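Local coordinates for protein beta-lactamase (Escherichia coli, PDB 6PQ9) that probably hydrolyses beta-lactam antibiotics to substituted beta-amino acids, as a class A beta-lactamase that confers antibiotic resistance, at residues K97-P102 against L140-G145; L226-T231 against S291-L296. The protein carries 1 engineered substitution. All blocks are in the same frame, centred on the assembly; numbering follows the deposited sequence.

Contact 1. Residues K97-P102 against L140-G145; sequences KSELLP and LFRFVG. With ACT (acetate ion), chain H.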
loop_
_atom_site.group_PDB
_atom_site.type_symbol
_atom_site.label_atom_id
_atom_site.label_comp_id
_atom_site.label_asym_id
_atom_site.label_seq_id
_atom_site.Cartn_x
_atom_site.Cartn_y
_atom_site.Cartn_z
ATOM N N LYS A 97 -7.198 25.280 -7.072
ATOM C CA LYS A 97 -6.791 25.606 -5.709
ATOM C C LYS A 97 -7.671 24.903 -4.685
ATOM O O LYS A 97 -7.170 24.390 -3.681
ATOM C CB LYS A 97 -6.834 27.117 -5.486
ATOM C CG LYS A 97 -6.158 27.578 -4.189
ATOM C CD LYS A 97 -6.301 29.084 -4.015
ATOM C CE LYS A 97 -6.428 29.475 -2.540
ATOM N NZ LYS A 97 -5.105 29.741 -1.913
ATOM N N SER A 98 -8.988 24.852 -4.931
ATOM C CA SER A 98 -9.913 24.224 -3.985
ATOM C C SER A 98 -9.652 22.733 -3.776
ATOM O O SER A 98 -10.219 22.148 -2.840
ATOM C CB SER A 98 -11.369 24.434 -4.439
ATOM O OG SER A 98 -11.653 23.756 -5.652
ATOM N N GLU A 99 -8.826 22.101 -4.618
ATOM C CA GLU A 99 -8.514 20.683 -4.494
ATOM C C GLU A 99 -7.221 20.423 -3.744
ATOM O O GLU A 99 -6.968 19.277 -3.356
ATOM C CB GLU A 99 -8.420 20.032 -5.870
ATOM C CG GLU A 99 -9.667 20.167 -6.691
ATOM C CD GLU A 99 -9.471 19.631 -8.094
ATOM O OE1 GLU A 99 -9.217 20.426 -9.033
ATOM O OE2 GLU A 99 -9.564 18.401 -8.251
ATOM N N LEU A 100 -6.392 21.445 -3.539
ATOM C CA LEU A 100 -5.208 21.295 -2.696
ATOM C C LEU A 100 -5.618 21.674 -1.274
ATOM O O LEU A 100 -5.366 22.776 -0.782
ATOM C CB LEU A 100 -4.054 22.123 -3.242
ATOM C CG LEU A 100 -3.662 21.662 -4.661
ATOM C CD1 LEU A 100 -2.794 22.665 -5.367
ATOM C CD2 LEU A 100 -2.963 20.298 -4.655
ATOM N N LEU A 101 -6.295 20.727 -0.619
ATOM C CA LEU A 101 -6.843 20.950 0.711
ATOM C C LEU A 101 -5.731 21.222 1.726
ATOM O O LEU A 101 -4.607 20.728 1.579
ATOM C CB LEU A 101 -7.657 19.741 1.172
ATOM C CG LEU A 101 -8.880 19.341 0.346
ATOM C CD1 LEU A 101 -9.514 18.099 0.940
ATOM C CD2 LEU A 101 -9.870 20.471 0.311
ATOM N N PRO A 102 -6.034 22.003 2.787
ATOM C CA PRO A 102 -5.055 22.228 3.856
ATOM C C PRO A 102 -5.172 21.160 4.934
ATOM O O PRO A 102 -6.082 20.321 4.870
ATOM C CB PRO A 102 -5.455 23.608 4.385
ATOM C CG PRO A 102 -6.986 23.586 4.266
ATOM C CD PRO A 102 -7.317 22.675 3.083
ATOM N N LEU A 140 -6.446 12.030 -8.344
ATOM C CA LEU A 140 -6.461 10.863 -9.221
ATOM C C LEU A 140 -7.766 10.079 -9.109
ATOM O O LEU A 140 -8.196 9.475 -10.096
ATOM C CB LEU A 140 -5.260 9.959 -8.926
ATOM C CG LEU A 140 -3.904 10.594 -9.255
ATOM C CD1 LEU A 140 -2.769 9.706 -8.779
ATOM C CD2 LEU A 140 -3.772 10.904 -10.751
ATOM N N PHE A 141 -8.397 10.046 -7.927
ATOM C CA PHE A 141 -9.704 9.396 -7.817
ATOM C C PHE A 141 -10.700 10.060 -8.746
ATOM O O PHE A 141 -11.453 9.381 -9.456
ATOM C CB PHE A 141 -10.236 9.451 -6.380
ATOM C CG PHE A 141 -9.961 8.206 -5.566
ATOM C CD1 PHE A 141 -10.302 6.941 -6.045
ATOM C CD2 PHE A 141 -9.362 8.303 -4.316
ATOM C CE1 PHE A 141 -10.038 5.791 -5.285
ATOM C CE2 PHE A 141 -9.095 7.168 -3.561
ATOM C CZ PHE A 141 -9.439 5.909 -4.048
ATOM N N ARG A 142 -10.716 11.399 -8.741
ATOM C CA ARG A 142 -11.548 12.154 -9.671
ATOM C C ARG A 142 -11.228 11.788 -11.109
ATOM O O ARG A 142 -12.139 11.640 -11.935
ATOM C CB ARG A 142 -11.354 13.656 -9.445
ATOM C CG ARG A 142 -12.176 14.214 -8.296
ATOM C CD ARG A 142 -11.551 15.450 -7.675
ATOM N NE ARG A 142 -11.971 16.681 -8.344
ATOM C CZ ARG A 142 -12.908 17.517 -7.877
ATOM N NH1 ARG A 142 -13.218 18.631 -8.553
ATOM N NH2 ARG A 142 -13.534 17.248 -6.732
ATOM N N PHE A 143 -9.937 11.609 -11.420
ATOM C CA PHE A 143 -9.527 11.321 -12.794
ATOM C C PHE A 143 -10.083 9.986 -13.278
ATOM O O PHE A 143 -10.478 9.863 -14.440
ATOM C CB PHE A 143 -8.002 11.350 -12.914
ATOM C CG PHE A 143 -7.497 11.067 -14.306
ATOM C CD1 PHE A 143 -7.804 11.926 -15.363
ATOM C CD2 PHE A 143 -6.718 9.949 -14.566
ATOM C CE1 PHE A 143 -7.340 11.673 -16.659
ATOM C CE2 PHE A 143 -6.245 9.687 -15.868
ATOM C CZ PHE A 143 -6.564 10.558 -16.916
ATOM N N VAL A 144 -10.122 8.973 -12.402
ATOM C CA VAL A 144 -10.588 7.648 -12.802
ATOM C C VAL A 144 -12.071 7.431 -12.538
ATOM O O VAL A 144 -12.569 6.320 -12.761
ATOM C CB VAL A 144 -9.813 6.518 -12.097
ATOM C CG1 VAL A 144 -8.362 6.533 -12.515
ATOM C CG2 VAL A 144 -9.968 6.609 -10.576
ATOM N N GLY A 145 -12.784 8.426 -12.033
ATOM C CA GLY A 145 -14.221 8.330 -11.908
ATOM C C GLY A 145 -14.770 8.020 -10.533
ATOM O O GLY A 145 -15.977 7.777 -10.415
HETATM C C ACT H . -11.783 26.889 -7.282
HETATM O O ACT H . -10.669 26.898 -6.705
HETATM O OXT ACT H . -12.699 26.031 -7.217
HETATM C CH3 ACT H . -12.048 28.098 -8.180
#

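Contact 2. Residues L226-T231 against S291-L296; sequences LLPDGT and SVWDYL. With ASP (aspartic acid), chain B.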
loop_
_atom_site.group_PDB
_atom_site.type_symbol
_atom_site.label_atom_id
_atom_site.label_comp_id
_atom_site.label_asym_id
_atom_site.label_seq_id
_atom_site.Cartn_x
_atom_site.Cartn_y
_atom_site.Cartn_z
ATOM N N LEU A 226 14.627 -4.437 8.977
ATOM C CA LEU A 226 15.683 -5.343 9.411
ATOM C C LEU A 226 16.313 -6.126 8.264
ATOM O O LEU A 226 17.062 -7.081 8.511
ATOM C CB LEU A 226 15.134 -6.295 10.468
ATOM C CG LEU A 226 14.716 -5.567 11.743
ATOM C CD1 LEU A 226 13.806 -6.453 12.562
ATOM C CD2 LEU A 226 15.943 -5.134 12.538
ATOM N N LEU A 227 16.033 -5.750 7.024
ATOM C CA LEU A 227 16.586 -6.455 5.884
ATOM C C LEU A 227 18.023 -6.006 5.637
ATOM O O LEU A 227 18.435 -4.939 6.091
ATOM C CB LEU A 227 15.709 -6.219 4.655
ATOM C CG LEU A 227 14.283 -6.780 4.796
ATOM C CD1 LEU A 227 13.576 -6.830 3.450
ATOM C CD2 LEU A 227 14.293 -8.170 5.467
ATOM N N PRO A 228 18.823 -6.827 4.959
ATOM C CA PRO A 228 20.192 -6.407 4.633
ATOM C C PRO A 228 20.199 -5.130 3.802
ATOM O O PRO A 228 19.251 -4.824 3.076
ATOM C CB PRO A 228 20.747 -7.596 3.841
ATOM C CG PRO A 228 19.958 -8.749 4.321
ATOM C CD PRO A 228 18.569 -8.214 4.542
ATOM N N ASP A 229 21.275 -4.364 3.947
ATOM C CA ASP A 229 21.405 -3.131 3.181
ATOM C C ASP A 229 21.448 -3.442 1.693
ATOM O O ASP A 229 22.056 -4.429 1.266
ATOM C CB ASP A 229 22.670 -2.378 3.593
ATOM C CG ASP A 229 22.608 -1.880 5.018
ATOM O OD1 ASP A 229 21.842 -0.919 5.267
ATOM O OD2 ASP A 229 23.312 -2.460 5.882
ATOM N N GLY A 230 20.799 -2.594 0.903
ATOM C CA GLY A 230 20.767 -2.813 -0.526
ATOM C C GLY A 230 19.754 -3.826 -1.017
ATOM O O GLY A 230 19.768 -4.157 -2.210
ATOM N N THR A 231 18.903 -4.357 -0.140
ATOM C CA THR A 231 17.782 -5.170 -0.594
ATOM C C THR A 231 16.784 -4.273 -1.308
ATOM O O THR A 231 16.386 -3.238 -0.775
ATOM C CB THR A 231 17.115 -5.874 0.588
ATOM O OG1 THR A 231 18.099 -6.614 1.321
ATOM C CG2 THR A 231 16.016 -6.830 0.107
ATOM N N SER A 291 11.507 -12.494 9.737
ATOM C CA SER A 291 11.300 -13.933 9.907
ATOM C C SER A 291 10.995 -14.608 8.577
ATOM O O SER A 291 11.523 -15.688 8.280
ATOM C CB SER A 291 10.161 -14.194 10.889
ATOM O OG SER A 291 10.490 -13.728 12.180
ATOM N N VAL A 292 10.110 -14.003 7.780
ATOM C CA VAL A 292 9.780 -14.562 6.473
ATOM C C VAL A 292 11.006 -14.543 5.568
ATOM O O VAL A 292 11.277 -15.505 4.836
ATOM C CB VAL A 292 8.599 -13.795 5.853
ATOM C CG1 VAL A 292 8.401 -14.193 4.395
ATOM C CG2 VAL A 292 7.316 -14.005 6.687
ATOM N N TRP A 293 11.777 -13.457 5.623
ATOM C CA TRP A 293 13.011 -13.358 4.853
ATOM C C TRP A 293 13.985 -14.471 5.237
ATOM O O TRP A 293 14.522 -15.173 4.371
ATOM C CB TRP A 293 13.618 -11.969 5.078
ATOM C CG TRP A 293 15.018 -11.782 4.613
ATOM C CD1 TRP A 293 16.158 -12.086 5.293
ATOM C CD2 TRP A 293 15.432 -11.210 3.363
ATOM N NE1 TRP A 293 17.264 -11.750 4.537
ATOM C CE2 TRP A 293 16.841 -11.209 3.350
ATOM C CE3 TRP A 293 14.745 -10.701 2.255
ATOM C CZ2 TRP A 293 17.577 -10.720 2.268
ATOM C CZ3 TRP A 293 15.474 -10.214 1.187
ATOM C CH2 TRP A 293 16.874 -10.232 1.197
ATOM N N ASP A 294 14.201 -14.655 6.545
ATOM C CA ASP A 294 15.123 -15.672 7.040
ATOM C C ASP A 294 14.722 -17.063 6.570
ATOM O O ASP A 294 15.561 -17.839 6.098
ATOM C CB ASP A 294 15.156 -15.633 8.564
ATOM C CG ASP A 294 15.977 -14.499 9.097
ATOM O OD1 ASP A 294 16.614 -13.790 8.288
ATOM O OD2 ASP A 294 15.989 -14.322 10.337
ATOM N N TYR A 295 13.439 -17.401 6.706
ATOM C CA TYR A 295 12.970 -18.718 6.295
ATOM C C TYR A 295 13.222 -18.961 4.808
ATOM O O TYR A 295 13.691 -20.035 4.417
ATOM C CB TYR A 295 11.484 -18.869 6.630
ATOM C CG TYR A 295 10.864 -20.121 6.057
ATOM C CD1 TYR A 295 11.011 -21.355 6.693
ATOM C CD2 TYR A 295 10.144 -20.079 4.876
ATOM C CE1 TYR A 295 10.445 -22.506 6.161
ATOM C CE2 TYR A 295 9.584 -21.220 4.339
ATOM C CZ TYR A 295 9.734 -22.432 4.979
ATOM O OH TYR A 295 9.156 -23.557 4.423
ATOM N N LEU A 296 12.912 -17.973 3.958
ATOM C CA LEU A 296 13.045 -18.165 2.514
ATOM C C LEU A 296 14.501 -18.117 2.056
ATOM O O LEU A 296 14.857 -18.747 1.052
ATOM C CB LEU A 296 12.222 -17.122 1.762
ATOM C CG LEU A 296 10.700 -17.121 1.973
ATOM C CD1 LEU A 296 10.040 -15.900 1.303
ATOM C CD2 LEU A 296 10.067 -18.406 1.471
HETATM N N ASP B . 15.558 -21.772 0.534
HETATM C CA ASP B . 14.691 -22.643 -0.252
HETATM C C ASP B . 13.665 -21.835 -1.063
HETATM O O ASP B . 13.280 -22.215 -2.177
HETATM C CB ASP B . 13.978 -23.648 0.664
HETATM C CG ASP B . 12.925 -22.990 1.562
HETATM O OD1 ASP B . 13.288 -22.499 2.657
HETATM O OD2 ASP B . 11.730 -22.972 1.175
#

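Contact 1. Residues K97-P102 against L140-G145
A single surface salt bridge, Glu99 to Arg142, ties the loop after strand 92-95 to the last turns of helix 134-144 in this class A beta-lactamase. Glu99 closes a short 3-10 turn (97-99), and Arg142 sits near the C-terminal end of its helix; their backbones stay well apart, with CA atoms 10.4 Å from each other, so the two long side chains do all the bridging. Glu99 OE2 lies 3.0 Å from Arg142 NE, but well out of the guanidinium plane, so no N-H points at it and the attraction is one of charge. The Glu99 carboxylate stands over one face of the guanidinium, CD 3.9 Å from Arg142 NE, with the two planes 43° apart. Beyond CG the Glu99 chain runs straight (chi2 174°) and carries the carboxylate out to the arginine, whose own chain bends at chi3 (88°) and turns a face of its guanidinium to the acid. The other carboxylate oxygen, OE1, accepts a hydrogen bond from the backbone N of Lys96, which ties the carboxylate back to its own loop. An acetate ion, probably from the crystallisation liquor, is held by Ser98: Ser98 N donates to acetate O at 3.2 Å, and Ser98 OG to acetate OXT at 3.0 Å. Gly145, with positive phi, follows the helix in a Schellman motif, and its N bonds back to Arg142 O. While Arg142 faces the loop, Leu140, Phe141, Phe143 and Val144 pack against helices 70-85, 121-130 and 147-156, and Phe143 also touches Leu93 of strand 92-95. On the loop, Leu101 O receives hydrogen bonds from Arg109 of helix 107-111 and Asn135 of helix 134-144.

Contact 2. Residues L226-T231 against S291-L296
Leu227 CD2 lies over one face of the Trp293 indole, offset toward the rim; Pro228 CD and Thr231 CG2 come in obliquely from the same side, and Asp294 OD1 lies in plane at the edge. Leu227 CD2 makes a CH-pi contact with the five-membered ring, 4.1 Å from its centroid and 27° off the normal, and comes within 3.8 Å of Trp293 CG. The proline ring meets the NE1 side of the indole, Pro228 CD being 3.5 Å from Trp293 CZ2. Thr231 adds its methyl group, CG2 being 3.6 Å from Trp293 CZ3. With its CG anti to the backbone N (chi1 167°), Trp293 reaches out from the helix to the loop, and it is the helix residue through which this apolar contact is made. The loop's shape comes from a type II beta turn, Pro228 to Thr231, with Gly230 at positive phi. Pro228 O is gripped twice from the same face of its plane, by Thr231 N at 3.3 Å and by Thr231 OG1 at 2.8 Å, the hydroxyl standing 39° out of the carbonyl plane. These bonds hold the threonine with its methyl toward the indole. Farther along the helix, the bound aspartic acid donates its N to Leu296 O at 3.1 Å; its OD1 lies above one face of the Tyr295 ring, offset toward the rim, in a pocket that also takes in Val297 and Lys298. Asp294 OD1 has a salt bridge with Lys290 a turn earlier. Helix 278-297 lies against the five-stranded antiparallel sheet, where Ile257 of strand 248-258 touches Leu227, Thr231 and Trp293 alike, Val292 and Leu296 rest on Phe265 of strand 264-274, and the loop leads on to edge strand 233-239.

How the contacts relate
The two contacts share no helix or strand and lie on opposite sides of the chain's centre, 38 Å apart between centres. Each joins a loop to a helix, but by different means. Contact 1, at the surface of the helical part, buries 83 Å² and depends on one charged pair whose residues stay at least partly exposed. Contact 2, beside the five-stranded sheet, buries 190 Å²; it is partly buried and apolar, with a buried tryptophan receiving three loop residues. Small molecules sit near both: an acetate on the loop of 97-102, and an aspartic acid at the end of helix 278-297.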